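PDB 6JC0: putative molybdenum cofactor biosynthesis protein D2 (MoaD2) / thiamine S from Mycobacterium smegmatis, which probably acts as a small sulfur-carrier protein of the MoaD/ThiS type, supplying sulfur for molybdenum cofactor synthesis. Local coordinates for residues E26-A31 / E41-R46; T34-L39 / C57-D62. One frame throughout, in Å; residues are numbered along the deposited sequence.

Contact 1 (E26-A31 / E41-R46); sequences ESLEIA and ERLGAR
Glu26 sets CG between its backbone N and carbonyl carbon (chi1 62°) and then runs extended to its carboxylate, and Arg46 comes to meet it from the opposite direction. Arg46 places CG anti to the backbone N and bends at chi3, which turns the guanidinium back toward the strand. The two groups form a salt bridge, with Arg46 NH2 2.9 Å from Glu26 OE2. As a hydrogen bond it is weak, because the N-H points well off the oxygen (135°). The carboxylate and guanidinium planes stand 74° apart, so this is not a flat two-pronged pairing. Glu26 OE1 lies at the guanidinium edge, 3.1 Å from Arg46 NH2, while OE2 approaches obliquely.

A water adds a second link. It accepts from Arg46 NE at 2.9 Å and donates to Leu43 O at 2.6 Å. It also donates to Glu26 OE2 over a longer 3.3 Å. The water thus joins the carboxylate, the guanidinium and the backbone carbonyl of Leu43. Tyr13 OH, from strand 6-13, also hydrogen-bonds Glu26 OE2, so several groups hold this oxygen.

Beside the polar cluster the contact is apolar. Leu28 CD2 meets Leu43 CD2 at 4.0 Å, and the two side chains cross at a slant. Leu43 CD2 also lies 4.2 Å from Glu26 OE2. This is the helix-on-sheet packing of a beta-grasp protein, with helix 36-44 laid on strand 25-31, an outermost strand of this chain's mixed sheet.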
ATOM      1  N   GLU B  26     -29.311  30.764   5.822  1.00 27.25           N
ATOM      2  CA  GLU B  26     -30.214  31.904   5.893  1.00 28.00           C
ATOM      3  C   GLU B  26     -31.125  31.883   4.681  1.00 27.79           C
ATOM      4  O   GLU B  26     -30.807  31.256   3.668  1.00 22.22           O
ATOM      5  CB  GLU B  26     -29.447  33.229   5.966  1.00 24.26           C
ATOM      6  CG  GLU B  26     -28.575  33.527   4.755  1.00 24.90           C
ATOM      7  CD  GLU B  26     -27.915  34.893   4.831  1.00 30.87           C
ATOM      8  OE1 GLU B  26     -28.635  35.902   4.974  1.00 36.67           O
ATOM      9  OE2 GLU B  26     -26.671  34.958   4.749  1.00 34.95           O
ATOM     10  N   SER B  27     -32.263  32.556   4.799  1.00 28.73           N
ATOM     11  CA  SER B  27     -33.192  32.693   3.690  1.00 34.92           C
ATOM     12  C   SER B  27     -33.167  34.140   3.216  1.00 35.80           C
ATOM     13  O   SER B  27     -33.069  35.065   4.025  1.00 38.06           O
ATOM     14  CB  SER B  27     -34.604  32.274   4.099  1.00 36.24           C
ATOM     15  OG  SER B  27     -35.454  32.207   2.968  1.00 39.75           O
ATOM     16  N   LEU B  28     -33.254  34.335   1.907  1.00 31.86           N
ATOM     17  CA  LEU B  28     -33.004  35.645   1.333  1.00 32.05           C
ATOM     18  C   LEU B  28     -33.937  35.982   0.180  1.00 23.95           C
ATOM     19  O   LEU B  28     -34.194  35.146  -0.683  1.00 21.01           O
ATOM     20  CB  LEU B  28     -31.556  35.722   0.848  1.00 39.39           C
ATOM     21  CG  LEU B  28     -30.829  37.025   1.140  1.00 45.63           C
ATOM     22  CD1 LEU B  28     -30.663  37.180   2.642  1.00 51.64           C
ATOM     23  CD2 LEU B  28     -29.486  37.052   0.427  1.00 40.73           C
ATOM     24  N   GLU B  29     -34.431  37.216   0.166  1.00 18.59           N
ATOM     25  CA  GLU B  29     -35.161  37.728  -0.986  1.00 21.17           C
ATOM     26  C   GLU B  29     -34.209  38.443  -1.937  1.00 23.64           C
ATOM     27  O   GLU B  29     -33.551  39.412  -1.553  1.00 22.75           O
ATOM     28  CB  GLU B  29     -36.276  38.683  -0.550  1.00 26.51           C
ATOM     29  CG  GLU B  29     -37.555  38.004  -0.094  1.00 36.36           C
ATOM     30  CD  GLU B  29     -38.658  39.001   0.225  1.00 47.42           C
ATOM     31  OE1 GLU B  29     -38.359  40.045   0.844  1.00 47.80           O
ATOM     32  OE2 GLU B  29     -39.823  38.746  -0.151  1.00 53.32           O
ATOM     33  N   ILE B  30     -34.132  37.964  -3.175  1.00 19.61           N
ATOM     34  CA  ILE B  30     -33.329  38.631  -4.192  1.00 18.40           C
ATOM     35  C   ILE B  30     -34.152  38.898  -5.444  1.00 21.65           C
ATOM     36  O   ILE B  30     -35.096  38.163  -5.743  1.00 24.57           O
ATOM     37  CB  ILE B  30     -32.096  37.806  -4.583  1.00 28.30           C
ATOM     38  CG1 ILE B  30     -32.531  36.472  -5.190  1.00 25.17           C
ATOM     39  CG2 ILE B  30     -31.171  37.611  -3.380  1.00 24.74           C
ATOM     40  CD1 ILE B  30     -31.420  35.724  -5.848  1.00 23.71           C
ATOM     41  N   ALA B  31     -33.787  39.950  -6.171  1.00 20.83           N
ATOM     42  CA  ALA B  31     -34.472  40.301  -7.409  1.00 21.79           C
ATOM     43  C   ALA B  31     -34.427  39.135  -8.387  1.00 22.44           C
ATOM     44  O   ALA B  31     -33.373  38.533  -8.600  1.00 20.18           O
ATOM     45  CB  ALA B  31     -33.851  41.540  -8.033  1.00 16.87           C
ATOM     46  N   GLU B  41     -21.910  38.583  -4.165  1.00 21.95           N
ATOM     47  CA  GLU B  41     -21.550  39.946  -3.783  1.00 24.62           C
ATOM     48  C   GLU B  41     -22.367  40.401  -2.580  1.00 23.59           C
ATOM     49  O   GLU B  41     -21.828  40.972  -1.631  1.00 22.08           O
ATOM     50  CB  GLU B  41     -21.761  40.920  -4.947  1.00 30.11           C
ATOM     51  CG  GLU B  41     -20.787  40.766  -6.098  1.00 41.93           C
ATOM     52  CD  GLU B  41     -21.096  41.713  -7.248  1.00 53.05           C
ATOM     53  OE1 GLU B  41     -22.242  42.210  -7.326  1.00 54.09           O
ATOM     54  OE2 GLU B  41     -20.192  41.960  -8.073  1.00 57.40           O
ATOM     55  N   ARG B  42     -23.672  40.144  -2.625  1.00 17.96           N
ATOM     56  CA  ARG B  42     -24.565  40.562  -1.549  1.00 17.46           C
ATOM     57  C   ARG B  42     -24.319  39.755  -0.276  1.00 19.82           C
ATOM     58  O   ARG B  42     -24.409  40.284   0.830  1.00 14.74           O
ATOM     59  CB  ARG B  42     -26.027  40.445  -1.991  1.00 15.04           C
ATOM     60  CG  ARG B  42     -26.392  41.403  -3.121  1.00 16.17           C
ATOM     61  CD  ARG B  42     -27.824  41.200  -3.597  1.00 14.07           C
ATOM     62  NE  ARG B  42     -28.195  42.164  -4.629  1.00 19.76           N
ATOM     63  CZ  ARG B  42     -28.611  43.402  -4.384  1.00 21.43           C
ATOM     64  NH1 ARG B  42     -28.927  44.209  -5.387  1.00 24.81           N
ATOM     65  NH2 ARG B  42     -28.708  43.838  -3.136  1.00 21.90           N
ATOM     66  N   LEU B  43     -24.001  38.476  -0.432  1.00 12.75           N
ATOM     67  CA  LEU B  43     -23.643  37.647   0.716  1.00 12.84           C
ATOM     68  C   LEU B  43     -22.367  38.151   1.393  1.00 18.36           C
ATOM     69  O   LEU B  43     -22.240  38.114   2.619  1.00 16.35           O
ATOM     70  CB  LEU B  43     -23.454  36.188   0.294  1.00 14.94           C
ATOM     71  CG  LEU B  43     -24.652  35.418  -0.260  1.00 17.90           C
ATOM     72  CD1 LEU B  43     -24.255  33.966  -0.514  1.00 17.46           C
ATOM     73  CD2 LEU B  43     -25.846  35.506   0.684  1.00 12.55           C
ATOM     74  N   GLY B  44     -21.422  38.618   0.584  1.00 21.67           N
ATOM     75  CA  GLY B  44     -20.129  39.036   1.090  1.00 22.11           C
ATOM     76  C   GLY B  44     -20.170  40.363   1.820  1.00 24.67           C
ATOM     77  O   GLY B  44     -19.260  40.691   2.582  1.00 22.22           O
ATOM     78  N   ALA B  45     -21.235  41.127   1.597  1.00 20.38           N
ATOM     79  CA  ALA B  45     -21.384  42.428   2.232  1.00 22.68           C
ATOM     80  C   ALA B  45     -21.577  42.287   3.745  1.00 30.62           C
ATOM     81  O   ALA B  45     -21.447  43.259   4.489  1.00 26.56           O
ATOM     82  CB  ALA B  45     -22.544  43.185   1.610  1.00 17.43           C
ATOM     83  N   ARG B  46     -21.884  41.070   4.190  1.00 35.81           N
ATOM     84  CA  ARG B  46     -22.048  40.771   5.613  1.00 36.49           C
ATOM     85  C   ARG B  46     -20.822  41.198   6.423  1.00 32.36           C
ATOM     86  O   ARG B  46     -20.913  42.048   7.308  1.00 28.86           O
ATOM     87  CB  ARG B  46     -22.320  39.275   5.810  1.00 36.87           C
ATOM     88  CG  ARG B  46     -22.428  38.838   7.267  1.00 40.93           C
ATOM     89  CD  ARG B  46     -22.814  37.366   7.382  1.00 39.91           C
ATOM     90  NE  ARG B  46     -24.135  37.108   6.815  1.00 43.03           N
ATOM     91  CZ  ARG B  46     -25.266  37.121   7.514  1.00 42.18           C
ATOM     92  NH1 ARG B  46     -25.240  37.376   8.814  1.00 39.32           N
ATOM     93  NH2 ARG B  46     -26.424  36.879   6.913  1.00 44.10           N
TER
HETATM   94  O   HOH W   1     -24.074  36.804   3.979  1.00 19.95           O

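Contact 2 (T34-L39 / C57-D62); sequences TSVAEL and CSYLCD
Ser35 OG accepts the backbone N-H of Glu38 at 3.0 Å, in a nearly straight bond (165°). This caps the first turn of helix 36-44, with Ser35 at the N-cap position. Glu38 answers with its carboxylate. Ser35 N points almost straight at Glu38 OE2 (170°), but the bond is weak at 3.4 Å. Ser35 OG makes another weak bond to the same oxygen. The reciprocal pair is a capping box. Leu39 N to Ser35 O, at 3.0 Å, continues the helical bonding.

The capped turn presents Val36 to strand 58-61. No hydrogen bond crosses between 34-39 and 57-62, and the contact is made by three buried side chains. Val36 has CG1 anti to its backbone N (chi1 180°), and its two methyls go to different partners. CG2 meets Cys61 SG at 4.2 Å. CG1 approaches CG of the Tyr59 ring obliquely at 4.5 Å, so it touches the root of the ring and not its hydroxyl end. Tyr59 and Cys61 lie two residues apart on the strand, and both CB atoms point toward the helix. Val36 spans them both. The contacts are van der Waals ones, and the CA atoms of Val36 and Tyr59 are 8.5 Å apart.

Neighbouring residues fill in around the three. Met69 touches both Val36 and Tyr59, while Leu73 and Val66 pack on Cys61. Here the start of the helix and strand 58-61, which lies between strands 77-82 and 64-65 of the mixed sheet, share one hydrophobic core. The sheet curves round the helix, and a helix start fixed by a capping box is set into the ubiquitin-like core of a ThiS/MoaD protein.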
ATOM      1  N   THR B  34     -31.383  37.694 -10.656  1.00 24.54           N
ATOM      2  CA  THR B  34     -30.078  37.918 -10.040  1.00 21.38           C
ATOM      3  C   THR B  34     -29.151  36.745 -10.338  1.00 23.37           C
ATOM      4  O   THR B  34     -29.521  35.592 -10.138  1.00 19.88           O
ATOM      5  CB  THR B  34     -30.189  38.095  -8.508  1.00 18.76           C
ATOM      6  OG1 THR B  34     -30.982  39.249  -8.204  1.00 17.92           O
ATOM      7  CG2 THR B  34     -28.812  38.257  -7.881  1.00 12.79           C
ATOM      8  N   SER B  35     -27.953  37.036 -10.830  1.00 20.33           N
ATOM      9  CA  SER B  35     -26.988  35.984 -11.114  1.00 22.46           C
ATOM     10  C   SER B  35     -26.386  35.462  -9.814  1.00 20.47           C
ATOM     11  O   SER B  35     -26.446  36.132  -8.782  1.00 17.18           O
ATOM     12  CB  SER B  35     -25.883  36.494 -12.037  1.00 21.26           C
ATOM     13  OG  SER B  35     -24.995  37.345 -11.333  1.00 23.80           O
ATOM     14  N   VAL B  36     -25.803  34.269  -9.865  1.00 18.06           N
ATOM     15  CA  VAL B  36     -25.137  33.710  -8.695  1.00 20.10           C
ATOM     16  C   VAL B  36     -24.011  34.634  -8.246  1.00 22.47           C
ATOM     17  O   VAL B  36     -23.809  34.839  -7.050  1.00 20.01           O
ATOM     18  CB  VAL B  36     -24.574  32.305  -8.969  1.00 17.06           C
ATOM     19  CG1 VAL B  36     -23.878  31.760  -7.731  1.00 16.91           C
ATOM     20  CG2 VAL B  36     -25.686  31.363  -9.411  1.00 20.29           C
ATOM     21  N   ALA B  37     -23.298  35.206  -9.212  1.00 22.85           N
ATOM     22  CA  ALA B  37     -22.208  36.134  -8.917  1.00 22.17           C
ATOM     23  C   ALA B  37     -22.709  37.364  -8.150  1.00 20.53           C
ATOM     24  O   ALA B  37     -22.102  37.778  -7.163  1.00 18.03           O
ATOM     25  CB  ALA B  37     -21.510  36.553 -10.201  1.00 18.69           C
ATOM     26  N   GLU B  38     -23.820  37.937  -8.599  1.00 20.45           N
ATOM     27  CA  GLU B  38     -24.426  39.068  -7.903  1.00 23.40           C
ATOM     28  C   GLU B  38     -24.869  38.686  -6.495  1.00 19.72           C
ATOM     29  O   GLU B  38     -24.790  39.494  -5.572  1.00 20.27           O
ATOM     30  CB  GLU B  38     -25.627  39.608  -8.681  1.00 34.03           C
ATOM     31  CG  GLU B  38     -25.309  40.194 -10.042  1.00 41.28           C
ATOM     32  CD  GLU B  38     -26.555  40.703 -10.741  1.00 50.77           C
ATOM     33  OE1 GLU B  38     -27.159  41.675 -10.241  1.00 57.28           O
ATOM     34  OE2 GLU B  38     -26.940  40.122 -11.779  1.00 49.67           O
ATOM     35  N   LEU B  39     -25.352  37.457  -6.339  1.00 18.82           N
ATOM     36  CA  LEU B  39     -25.768  36.957  -5.032  1.00 18.51           C
ATOM     37  C   LEU B  39     -24.574  36.880  -4.093  1.00 17.20           C
ATOM     38  O   LEU B  39     -24.652  37.306  -2.939  1.00 21.51           O
ATOM     39  CB  LEU B  39     -26.425  35.579  -5.153  1.00 13.65           C
ATOM     40  CG  LEU B  39     -26.685  34.852  -3.831  1.00 15.88           C
ATOM     41  CD1 LEU B  39     -27.641  35.646  -2.937  1.00 14.87           C
ATOM     42  CD2 LEU B  39     -27.227  33.450  -4.080  1.00 14.58           C
ATOM     43  N   CYS B  57     -14.591  29.997  -3.008  1.00 19.23           N
ATOM     44  CA  CYS B  57     -15.668  29.018  -2.902  1.00 21.19           C
ATOM     45  C   CYS B  57     -16.206  28.572  -4.260  1.00 18.51           C
ATOM     46  O   CYS B  57     -16.112  29.301  -5.252  1.00 19.99           O
ATOM     47  CB  CYS B  57     -16.820  29.578  -2.060  1.00 16.62           C
ATOM     48  SG  CYS B  57     -16.499  29.605  -0.284  1.00 22.67           S
ATOM     49  N   SER B  58     -16.760  27.363  -4.294  1.00 15.81           N
ATOM     50  CA  SER B  58     -17.571  26.918  -5.419  1.00 17.82           C
ATOM     51  C   SER B  58     -19.019  26.890  -4.957  1.00 19.63           C
ATOM     52  O   SER B  58     -19.297  27.093  -3.771  1.00 22.08           O
ATOM     53  CB  SER B  58     -17.126  25.548  -5.929  1.00 17.82           C
ATOM     54  OG  SER B  58     -17.271  24.563  -4.925  1.00 23.32           O
ATOM     55  N   TYR B  59     -19.947  26.655  -5.879  1.00 20.05           N
ATOM     56  CA  TYR B  59     -21.361  26.787  -5.550  1.00 23.53           C
ATOM     57  C   TYR B  59     -22.239  25.717  -6.182  1.00 25.24           C
ATOM     58  O   TYR B  59     -22.002  25.277  -7.311  1.00 26.03           O
ATOM     59  CB  TYR B  59     -21.860  28.180  -5.956  1.00 20.96           C
ATOM     60  CG  TYR B  59     -21.065  29.288  -5.309  1.00 18.33           C
ATOM     61  CD1 TYR B  59     -21.396  29.759  -4.043  1.00 14.20           C
ATOM     62  CD2 TYR B  59     -19.959  29.839  -5.947  1.00 21.56           C
ATOM     63  CE1 TYR B  59     -20.655  30.759  -3.435  1.00 10.69           C
ATOM     64  CE2 TYR B  59     -19.210  30.835  -5.345  1.00 20.42           C
ATOM     65  CZ  TYR B  59     -19.567  31.294  -4.092  1.00 16.20           C
ATOM     66  OH  TYR B  59     -18.830  32.288  -3.493  1.00 19.87           O
ATOM     67  N   LEU B  60     -23.253  25.300  -5.430  1.00 17.23           N
ATOM     68  CA  LEU B  60     -24.288  24.418  -5.943  1.00 20.51           C
ATOM     69  C   LEU B  60     -25.638  25.121  -5.921  1.00 18.03           C
ATOM     70  O   LEU B  60     -25.941  25.863  -4.991  1.00 17.70           O
ATOM     71  CB  LEU B  60     -24.372  23.134  -5.116  1.00 22.91           C
ATOM     72  CG  LEU B  60     -23.073  22.465  -4.673  1.00 21.41           C
ATOM     73  CD1 LEU B  60     -23.390  21.333  -3.713  1.00 18.35           C
ATOM     74  CD2 LEU B  60     -22.278  21.961  -5.872  1.00 19.91           C
ATOM     75  N   CYS B  61     -26.439  24.888  -6.953  1.00 18.65           N
ATOM     76  CA  CYS B  61     -27.839  25.300  -6.957  1.00 17.94           C
ATOM     77  C   CYS B  61     -28.688  24.040  -6.951  1.00 22.78           C
ATOM     78  O   CYS B  61     -28.669  23.283  -7.921  1.00 26.85           O
ATOM     79  CB  CYS B  61     -28.165  26.164  -8.176  1.00 17.31           C
ATOM     80  SG  CYS B  61     -27.450  27.819  -8.147  1.00 21.51           S
ATOM     81  N   ASP B  62     -29.421  23.817  -5.862  1.00 21.93           N
ATOM     82  CA  ASP B  62     -30.103  22.546  -5.633  1.00 23.78           C
ATOM     83  C   ASP B  62     -29.115  21.393  -5.811  1.00 23.61           C
ATOM     84  O   ASP B  62     -29.396  20.418  -6.504  1.00 28.69           O
ATOM     85  CB  ASP B  62     -31.302  22.383  -6.570  1.00 27.25           C
ATOM     86  CG  ASP B  62     -32.419  23.373  -6.271  1.00 27.70           C
ATOM     87  OD1 ASP B  62     -32.448  23.926  -5.152  1.00 26.99           O
ATOM     88  OD2 ASP B  62     -33.274  23.593  -7.155  1.00 27.68           O
TER

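From the N terminus, strand 25-31 leads through the short strand 34-35 into helix 36-44. Contact 1 closes the shorter loop, bringing 41-46 back onto 26-31 after nine intervening residues. Contact 2 starts inside that loop at 34-39 and closes a longer one, past helix 48-54, at 57-62. The two therefore cross along the chain; neither nests in the other. Both use helix 36-44, its beginning in contact 2 and its later part in contact 1. They meet where Leu39 CD1 packs on Leu28 and Ile30, with their centres about 11 Å apart. Together they tie the helix to edge strand 25-31 and to strand 58-61 of the same mixed sheet.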